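Local coordinates for protein AAA ATPase, central region (Enterococcus faecium, PDB 2R9G) that is the C-terminal part of an MgsA-family AAA+ ATPase, probably helping to build its oligomer, whose relatives act in DNA replication and repair, at residues C50-Y58 with A69-A79; K122-L130 with Q160-K168. One frame throughout, in Å; residues are numbered along the deposited sequence. Where two conformers were deposited one is given.

Contact 1. Residues C50-Y58 with A69-A79; sequences CRRLMVIGY and AARTVNAVLAA. With ACT (acetate ion), chain R.
Tyr58 lays its ring against the start of 69-79, with the methyl of Ala69 over one face and Val73 CG2 at the edge, 3.6 Å from Tyr58 OH. The ring can reach across because CG stands beside the backbone N (chi1 -75°). One turn back, Met54 runs at about a right angle to both valines: its CG lies 3.9 Å from Val76 CG2, and a bend at chi3 carries CE on to Val76 CG1. Val76 thus offers both branches, and Cys50 CB meets each of them at 3.7 Å, while Cys50 SG ends on the methyl of Ala79. Thr72 turns its methyl inward, placing CG2 3.5 Å from Leu53 O; its OG1 hydrogen-bonds to Ala68 O in its own helix and weakly to a water. At Gly57 the backbones come closest, with CA 4.7 Å from that of Ala69. The same water bridges the helices, donating to Ala69 O (2.7 Å) and Met54 O, which also accept bonds within their own helices. Arg51 points the other way and grips an acetate ion, probably from the crystallisation liquor, NH2 to O at 2.7 Å. Leu53 also packs on helices 14-26 and 88-100. With axes 8.5 Å apart at 169°, this is an antiparallel helical hairpin, two successive helices of an all-helical bundle closely approached through small residues.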
loop_
_atom_site.group_PDB
_atom_site.type_symbol
_atom_site.label_atom_id
_atom_site.label_comp_id
_atom_site.label_asym_id
_atom_site.label_seq_id
_atom_site.Cartn_x
_atom_site.Cartn_y
_atom_site.Cartn_z
ATOM N N CYS C 50 9.126 -12.560 -10.223
ATOM C CA CYS C 50 8.384 -11.961 -9.133
ATOM C C CYS C 50 9.122 -12.096 -7.811
ATOM O O CYS C 50 9.202 -11.130 -7.044
ATOM C CB CYS C 50 6.996 -12.587 -9.037
ATOM S SG CYS C 50 5.879 -12.076 -10.340
ATOM N N ARG C 51 9.674 -13.288 -7.569
ATOM C CA ARG C 51 10.426 -13.575 -6.352
ATOM C C ARG C 51 11.669 -12.719 -6.271
ATOM O O ARG C 51 11.907 -12.070 -5.246
ATOM C CB ARG C 51 10.802 -15.052 -6.269
ATOM C CG ARG C 51 9.757 -15.914 -5.593
ATOM C CD ARG C 51 10.316 -17.281 -5.214
ATOM N NE ARG C 51 10.794 -18.024 -6.379
ATOM C CZ ARG C 51 10.025 -18.771 -7.169
ATOM N NH1 ARG C 51 8.721 -18.887 -6.931
ATOM N NH2 ARG C 51 10.560 -19.405 -8.202
ATOM N N ARG C 52 12.440 -12.697 -7.359
ATOM C CA ARG C 52 13.636 -11.878 -7.422
ATOM C C ARG C 52 13.362 -10.388 -7.275
ATOM O O ARG C 52 14.107 -9.685 -6.594
ATOM C CB ARG C 52 14.425 -12.172 -8.692
ATOM C CG ARG C 52 15.670 -12.995 -8.433
ATOM C CD ARG C 52 15.419 -14.504 -8.390
ATOM N NE ARG C 52 14.699 -14.971 -7.207
ATOM C CZ ARG C 52 15.207 -15.081 -5.979
ATOM N NH1 ARG C 52 16.463 -14.747 -5.718
ATOM N NH2 ARG C 52 14.441 -15.538 -4.999
ATOM N N LEU C 53 12.278 -9.911 -7.887
ATOM C CA LEU C 53 11.898 -8.498 -7.763
ATOM C C LEU C 53 11.591 -8.069 -6.323
ATOM O O LEU C 53 12.000 -6.990 -5.914
ATOM C CB LEU C 53 10.735 -8.143 -8.694
ATOM C CG LEU C 53 10.771 -6.737 -9.302
ATOM C CD1 LEU C 53 12.197 -6.248 -9.512
ATOM C CD2 LEU C 53 10.055 -6.750 -10.617
ATOM N N MET C 54 10.889 -8.916 -5.562
ATOM C CA MET C 54 10.629 -8.639 -4.141
ATOM C C MET C 54 11.909 -8.631 -3.295
ATOM O O MET C 54 12.042 -7.797 -2.406
ATOM C CB MET C 54 9.588 -9.608 -3.542
ATOM C CG MET C 54 8.157 -9.388 -4.049
ATOM S SD MET C 54 6.903 -10.498 -3.389
ATOM C CE MET C 54 7.367 -12.074 -4.086
ATOM N N VAL C 55 12.840 -9.545 -3.588
ATOM C CA VAL C 55 14.152 -9.574 -2.928
ATOM C C VAL C 55 14.917 -8.277 -3.180
ATOM O O VAL C 55 15.412 -7.665 -2.233
ATOM C CB VAL C 55 15.028 -10.791 -3.362
ATOM C CG1 VAL C 55 16.477 -10.650 -2.852
ATOM C CG2 VAL C 55 14.437 -12.077 -2.847
ATOM N N ILE C 56 14.977 -7.857 -4.443
ATOM C CA ILE C 56 15.728 -6.654 -4.839
ATOM C C ILE C 56 15.205 -5.404 -4.121
ATOM O O ILE C 56 15.979 -4.688 -3.491
ATOM C CB ILE C 56 15.729 -6.438 -6.380
ATOM C CG1 ILE C 56 16.463 -7.579 -7.092
ATOM C CG2 ILE C 56 16.401 -5.128 -6.730
ATOM C CD1 ILE C 56 16.036 -7.763 -8.544
ATOM N N GLY C 57 13.889 -5.190 -4.178
ATOM C CA GLY C 57 13.257 -4.024 -3.569
ATOM C C GLY C 57 13.528 -3.920 -2.084
ATOM O O GLY C 57 13.802 -2.840 -1.566
ATOM N N TYR C 58 13.480 -5.055 -1.402
ATOM C CA TYR C 58 13.714 -5.085 0.027
ATOM C C TYR C 58 15.185 -5.165 0.430
ATOM O O TYR C 58 15.546 -4.743 1.525
ATOM C CB TYR C 58 12.945 -6.224 0.672
ATOM C CG TYR C 58 11.454 -5.989 0.815
ATOM C CD1 TYR C 58 10.950 -5.063 1.729
ATOM C CD2 TYR C 58 10.542 -6.733 0.071
ATOM C CE1 TYR C 58 9.573 -4.875 1.875
ATOM C CE2 TYR C 58 9.173 -6.544 0.201
ATOM C CZ TYR C 58 8.696 -5.616 1.096
ATOM O OH TYR C 58 7.337 -5.455 1.227
ATOM N N ALA C 69 9.315 -0.310 -2.066
ATOM C CA ALA C 69 9.640 -1.695 -1.757
ATOM C C ALA C 69 8.343 -2.449 -1.493
ATOM O O ALA C 69 8.182 -3.592 -1.942
ATOM C CB ALA C 69 10.594 -1.791 -0.547
ATOM N N ALA C 70 7.417 -1.796 -0.785
ATOM C CA ALA C 70 6.093 -2.366 -0.535
ATOM C C ALA C 70 5.282 -2.525 -1.822
ATOM O O ALA C 70 4.531 -3.493 -1.959
ATOM C CB ALA C 70 5.329 -1.527 0.470
ATOM N N ARG C 71 5.449 -1.581 -2.756
ATOM C CA ARG C 71 4.719 -1.586 -4.038
ATOM C C ARG C 71 5.085 -2.730 -4.992
ATOM O O ARG C 71 4.352 -2.986 -5.952
ATOM C CB ARG C 71 4.875 -0.242 -4.759
ATOM C CG ARG C 71 4.006 0.863 -4.186
ATOM C CD ARG C 71 3.851 2.029 -5.149
ATOM N NE ARG C 71 5.120 2.686 -5.460
ATOM C CZ ARG C 71 5.648 3.672 -4.743
ATOM N NH1 ARG C 71 5.031 4.110 -3.657
ATOM N NH2 ARG C 71 6.799 4.218 -5.108
ATOM N N THR C 72 6.221 -3.385 -4.740
ATOM C CA THR C 72 6.669 -4.526 -5.524
ATOM C C THR C 72 5.743 -5.716 -5.264
ATOM O O THR C 72 5.472 -6.511 -6.155
ATOM C CB THR C 72 8.128 -4.893 -5.171
ATOM O OG1 THR C 72 8.943 -3.712 -5.208
ATOM C CG2 THR C 72 8.693 -5.920 -6.140
ATOM N N VAL C 73 5.265 -5.817 -4.030
ATOM C CA VAL C 73 4.336 -6.866 -3.643
ATOM C C VAL C 73 2.988 -6.660 -4.352
ATOM O O VAL C 73 2.420 -7.611 -4.870
ATOM C CB VAL C 73 4.189 -6.932 -2.112
ATOM C CG1 VAL C 73 3.248 -8.058 -1.698
ATOM C CG2 VAL C 73 5.570 -7.107 -1.468
ATOM N N ASN C 74 2.513 -5.414 -4.416
ATOM C CA ASN C 74 1.312 -5.092 -5.194
ATOM C C ASN C 74 1.466 -5.539 -6.645
ATOM O O ASN C 74 0.617 -6.265 -7.165
ATOM C CB ASN C 74 0.976 -3.587 -5.128
ATOM C CG ASN C 74 0.612 -3.125 -3.726
ATOM O OD1 ASN C 74 1.448 -3.131 -2.818
ATOM N ND2 ASN C 74 -0.638 -2.708 -3.546
ATOM N N ALA C 75 2.582 -5.141 -7.265
ATOM C CA ALA C 75 2.893 -5.472 -8.659
ATOM C C ALA C 75 2.957 -6.975 -8.919
ATOM O O ALA C 75 2.492 -7.435 -9.950
ATOM C CB ALA C 75 4.185 -4.806 -9.087
ATOM N N VAL C 76 3.512 -7.720 -7.965
ATOM C CA VAL C 76 3.628 -9.176 -8.039
ATOM C C VAL C 76 2.257 -9.844 -7.977
ATOM O O VAL C 76 1.994 -10.790 -8.724
ATOM C CB VAL C 76 4.598 -9.714 -6.945
ATOM C CG1 VAL C 76 4.412 -11.230 -6.684
ATOM C CG2 VAL C 76 6.040 -9.404 -7.340
ATOM N N LEU C 77 1.379 -9.325 -7.116
ATOM C CA LEU C 77 0.013 -9.839 -7.011
ATOM C C LEU C 77 -0.757 -9.556 -8.287
ATOM O O LEU C 77 -1.575 -10.371 -8.711
ATOM C CB LEU C 77 -0.729 -9.262 -5.800
ATOM C CG LEU C 77 -0.253 -9.643 -4.392
ATOM C CD1 LEU C 77 -1.020 -8.861 -3.343
ATOM C CD2 LEU C 77 -0.360 -11.141 -4.134
ATOM N N ALA C 78 -0.472 -8.409 -8.899
ATOM C CA ALA C 78 -1.017 -8.062 -10.211
ATOM C C ALA C 78 -0.519 -9.039 -11.295
ATOM O O ALA C 78 -1.306 -9.513 -12.101
ATOM C CB ALA C 78 -0.657 -6.605 -10.574
ATOM N N ALA C 79 0.781 -9.344 -11.275
ATOM C CA ALA C 79 1.428 -10.293 -12.203
ATOM C C ALA C 79 0.886 -11.725 -12.147
ATOM O O ALA C 79 0.639 -12.331 -13.194
ATOM C CB ALA C 79 2.947 -10.294 -11.981
HETATM C C ACT R . 13.976 -18.263 -8.365
HETATM O O ACT R . 13.230 -19.250 -8.185
HETATM O OXT ACT R . 13.586 -17.208 -7.837
HETATM C CH3 ACT R . 15.250 -18.328 -9.156
HETATM O O HOH W 1 10.319 -5.128 -2.660
#

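Contact 2. Residues K122-L130 with Q160-K168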
loop_
_atom_site.group_PDB
_atom_site.type_symbol
_atom_site.label_atom_id
_atom_site.label_comp_id
_atom_site.label_asym_id
_atom_site.label_seq_id
_atom_site.Cartn_x
_atom_site.Cartn_y
_atom_site.Cartn_z
ATOM N N LYS C 122 27.575 -15.748 20.608
ATOM C CA LYS C 122 27.747 -14.536 21.420
ATOM C C LYS C 122 26.411 -14.032 21.976
ATOM O O LYS C 122 26.353 -12.980 22.614
ATOM C CB LYS C 122 28.435 -13.429 20.612
ATOM C CG LYS C 122 29.840 -13.769 20.146
ATOM C CD LYS C 122 30.319 -12.787 19.088
ATOM C CE LYS C 122 31.761 -13.065 18.697
ATOM N NZ LYS C 122 32.222 -12.158 17.607
ATOM N N ALA C 123 25.347 -14.793 21.729
ATOM C CA ALA C 123 24.014 -14.460 22.211
ATOM C C ALA C 123 23.903 -14.700 23.712
ATOM O O ALA C 123 24.573 -15.578 24.258
ATOM C CB ALA C 123 22.960 -15.279 21.467
ATOM N N GLY C 124 23.064 -13.904 24.369
ATOM C CA GLY C 124 22.746 -14.108 25.776
ATOM C C GLY C 124 21.333 -14.635 25.929
ATOM O O GLY C 124 20.718 -15.075 24.954
ATOM N N ASP C 125 20.825 -14.597 27.157
ATOM C CA ASP C 125 19.437 -14.959 27.434
ATOM C C ASP C 125 18.542 -13.726 27.398
ATOM O O ASP C 125 19.026 -12.601 27.530
ATOM C CB ASP C 125 19.318 -15.656 28.792
ATOM C CG ASP C 125 19.645 -17.135 28.722
ATOM O OD1 ASP C 125 19.541 -17.728 27.625
ATOM O OD2 ASP C 125 20.001 -17.710 29.770
ATOM N N VAL C 126 17.246 -13.958 27.195
ATOM C CA VAL C 126 16.224 -12.922 27.284
ATOM C C VAL C 126 16.194 -12.409 28.731
ATOM O O VAL C 126 15.954 -13.199 29.651
ATOM C CB VAL C 126 14.814 -13.477 26.894
ATOM C CG1 VAL C 126 13.729 -12.438 27.120
ATOM C CG2 VAL C 126 14.787 -13.960 25.451
ATOM N N PRO C 127 16.472 -11.101 28.937
ATOM C CA PRO C 127 16.400 -10.493 30.269
ATOM C C PRO C 127 15.035 -10.725 30.905
ATOM O O PRO C 127 14.012 -10.651 30.217
ATOM C CB PRO C 127 16.618 -9.007 29.983
ATOM C CG PRO C 127 17.428 -8.984 28.744
ATOM C CD PRO C 127 16.895 -10.117 27.923
ATOM N N ASP C 128 15.033 -11.009 32.205
ATOM C CA ASP C 128 13.847 -11.495 32.920
ATOM C C ASP C 128 12.614 -10.603 32.810
ATOM O O ASP C 128 11.486 -11.102 32.793
ATOM C CB ASP C 128 14.194 -11.777 34.386
ATOM C CG ASP C 128 15.137 -12.961 34.538
ATOM O OD1 ASP C 128 14.690 -14.112 34.345
ATOM O OD2 ASP C 128 16.328 -12.742 34.843
ATOM N N HIS C 129 12.831 -9.294 32.705
ATOM C CA HIS C 129 11.732 -8.339 32.548
ATOM C C HIS C 129 11.133 -8.313 31.131
ATOM O O HIS C 129 10.099 -7.681 30.913
ATOM C CB HIS C 129 12.162 -6.935 32.977
ATOM C CG HIS C 129 13.244 -6.347 32.129
ATOM N ND1 HIS C 129 14.575 -6.661 32.298
ATOM C CD2 HIS C 129 13.192 -5.456 31.112
ATOM C CE1 HIS C 129 15.298 -5.987 31.421
ATOM N NE2 HIS C 129 14.483 -5.251 30.687
ATOM N N LEU C 130 11.775 -8.999 30.183
ATOM C CA LEU C 130 11.267 -9.084 28.813
ATOM C C LEU C 130 10.521 -10.381 28.530
ATOM O O LEU C 130 9.932 -10.536 27.454
ATOM C CB LEU C 130 12.391 -8.915 27.793
ATOM C CG LEU C 130 13.158 -7.601 27.753
ATOM C CD1 LEU C 130 14.081 -7.650 26.578
ATOM C CD2 LEU C 130 12.242 -6.378 27.675
ATOM N N GLN C 160 15.121 1.800 28.814
ATOM C CA GLN C 160 14.993 0.424 29.280
ATOM C C GLN C 160 15.967 -0.460 28.502
ATOM O O GLN C 160 16.231 -0.212 27.322
ATOM C CB GLN C 160 13.549 -0.060 29.084
ATOM C CG GLN C 160 13.224 -1.425 29.691
ATOM C CD GLN C 160 11.739 -1.708 29.767
ATOM O OE1 GLN C 160 11.298 -2.580 30.523
ATOM N NE2 GLN C 160 10.953 -0.971 28.990
ATOM N N GLN C 161 16.508 -1.475 29.171
ATOM C CA GLN C 161 17.395 -2.447 28.537
ATOM C C GLN C 161 16.578 -3.514 27.815
ATOM O O GLN C 161 15.734 -4.174 28.422
ATOM C CB GLN C 161 18.314 -3.100 29.576
ATOM C CG GLN C 161 19.451 -3.939 28.981
ATOM C CD GLN C 161 19.815 -5.146 29.843
ATOM O OE1 GLN C 161 19.109 -5.488 30.793
ATOM N NE2 GLN C 161 20.920 -5.803 29.505
ATOM N N TYR C 162 16.833 -3.672 26.519
ATOM C CA TYR C 162 16.180 -4.713 25.717
ATOM C C TYR C 162 17.178 -5.756 25.201
ATOM O O TYR C 162 16.838 -6.929 25.044
ATOM C CB TYR C 162 15.392 -4.107 24.547
ATOM C CG TYR C 162 14.290 -3.155 24.943
ATOM C CD1 TYR C 162 13.061 -3.632 25.393
ATOM C CD2 TYR C 162 14.475 -1.774 24.863
ATOM C CE1 TYR C 162 12.053 -2.765 25.761
ATOM C CE2 TYR C 162 13.466 -0.891 25.226
ATOM C CZ TYR C 162 12.260 -1.394 25.677
ATOM O OH TYR C 162 11.256 -0.531 26.039
ATOM N N LEU C 163 18.403 -5.319 24.928
ATOM C CA LEU C 163 19.479 -6.232 24.555
ATOM C C LEU C 163 19.877 -7.107 25.745
ATOM O O LEU C 163 19.952 -6.609 26.876
ATOM C CB LEU C 163 20.696 -5.448 24.057
ATOM C CG LEU C 163 20.708 -4.939 22.614
ATOM C CD1 LEU C 163 21.715 -3.796 22.497
ATOM C CD2 LEU C 163 21.033 -6.069 21.632
ATOM N N PRO C 164 20.127 -8.411 25.496
ATOM C CA PRO C 164 20.674 -9.328 26.509
ATOM C C PRO C 164 21.998 -8.822 27.080
ATOM O O PRO C 164 22.707 -8.071 26.408
ATOM C CB PRO C 164 20.918 -10.614 25.720
ATOM C CG PRO C 164 19.964 -10.542 24.591
ATOM C CD PRO C 164 19.895 -9.099 24.213
ATOM N N ASP C 165 22.315 -9.238 28.305
ATOM C CA ASP C 165 23.498 -8.751 29.031
ATOM C C ASP C 165 24.805 -8.917 28.256
ATOM O O ASP C 165 25.624 -8.004 28.230
ATOM C CB ASP C 165 23.603 -9.412 30.414
ATOM C CG ASP C 165 22.582 -8.866 31.418
ATOM O OD1 ASP C 165 21.628 -8.159 31.018
ATOM O OD2 ASP C 165 22.741 -9.154 32.625
ATOM N N LYS C 166 24.971 -10.065 27.598
ATOM C CA LYS C 166 26.147 -10.338 26.761
ATOM C C LYS C 166 26.284 -9.418 25.541
ATOM O O LYS C 166 27.389 -9.228 25.025
ATOM C CB LYS C 166 26.157 -11.803 26.302
ATOM C CG LYS C 166 26.647 -12.798 27.348
ATOM C CD LYS C 166 26.908 -14.163 26.721
ATOM C CE LYS C 166 27.291 -15.202 27.771
ATOM N NZ LYS C 166 27.463 -16.560 27.178
ATOM N N LEU C 167 25.167 -8.846 25.094
ATOM C CA LEU C 167 25.140 -8.034 23.877
ATOM C C LEU C 167 24.753 -6.579 24.117
ATOM O O LEU C 167 24.267 -5.920 23.201
ATOM C CB LEU C 167 24.178 -8.647 22.851
ATOM C CG LEU C 167 24.513 -10.031 22.296
ATOM C CD1 LEU C 167 23.268 -10.696 21.751
ATOM C CD2 LEU C 167 25.597 -9.945 21.233
ATOM N N LYS C 168 24.980 -6.072 25.329
ATOM C CA LYS C 168 24.522 -4.721 25.704
ATOM C C LYS C 168 25.230 -3.586 24.953
ATOM O O LYS C 168 24.741 -2.456 24.925
ATOM C CB LYS C 168 24.587 -4.504 27.231
ATOM C CG LYS C 168 25.926 -3.989 27.804
ATOM C CD LYS C 168 26.973 -5.094 27.948
ATOM C CE LYS C 168 27.754 -4.989 29.258
ATOM N NZ LYS C 168 28.742 -3.878 29.264
#
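Leu130 and Tyr162 at one end and Gly124 and Lys166 at the other mark where two irregular segments run past each other in opposite directions, their CA atoms 5.2 Å apart at the second pair. His129 supplies the polar link: NE2 donates to Gln161 O at 2.8 Å, with an N-H...O angle of 155°, and the acceptor lies close to the ring plane while the donor lies in the carbonyl plane. CG of His129 sits between the backbone N and the carbonyl carbon (chi1 64°), which swings the ring toward 160-168. The amide of Gln160 comes from the opposite direction, nearly parallel to the imidazole, its OE1 3.5 Å from His129 CD2; its NE2 is held by Gln148 O. Gln161 is fixed within its own segment by a nearly straight bond from NE2 to Asp165 OD1. Beside this polar group, Leu130 crosses Tyr162 at about a right angle, CD2 being 3.7 Å from ring atom CD1. Pro127 rests its CG on the backbone at Leu163 and Pro164, and Pro164 in turn puts CB 3.3 Å from Asp125 O. Farther along, Leu167 sets CD2 3.4 Å from Lys122 O, and Lys166 stretches its aliphatic chain past Ala123 O. The second subunit covers part of this contact: its Tyr36 OH donates to Tyr162 O, and Tyr36 packs on Pro127 and Pro164. The arrangement is one of two loop segments paired without strand hydrogen bonding at a subunit interface, each with a turn begun by a proline (Leu130 N to Pro127 O, Leu167 N to Pro164 O), one containing a short 3-10 turn.

How the contacts relate
Contact 1 closes before contact 2 opens, so the two come in series along the chain, on opposite sides of its centre. Their centres are 35 Å apart and their nearest atoms about 21 Å, without touching. Contact 1 joins consecutive helices 46-61 and 66-82 in the buried helical body, whereas contact 2 folds together two parts of the long connection between helices 106-119 and 180-195. They share no helix, though both belong to the MgsA-type C-terminal region. Each also touches the second subunit of the four-chain assembly, so a compact helical body and an extended, loop-rich region both contribute to the oligomer.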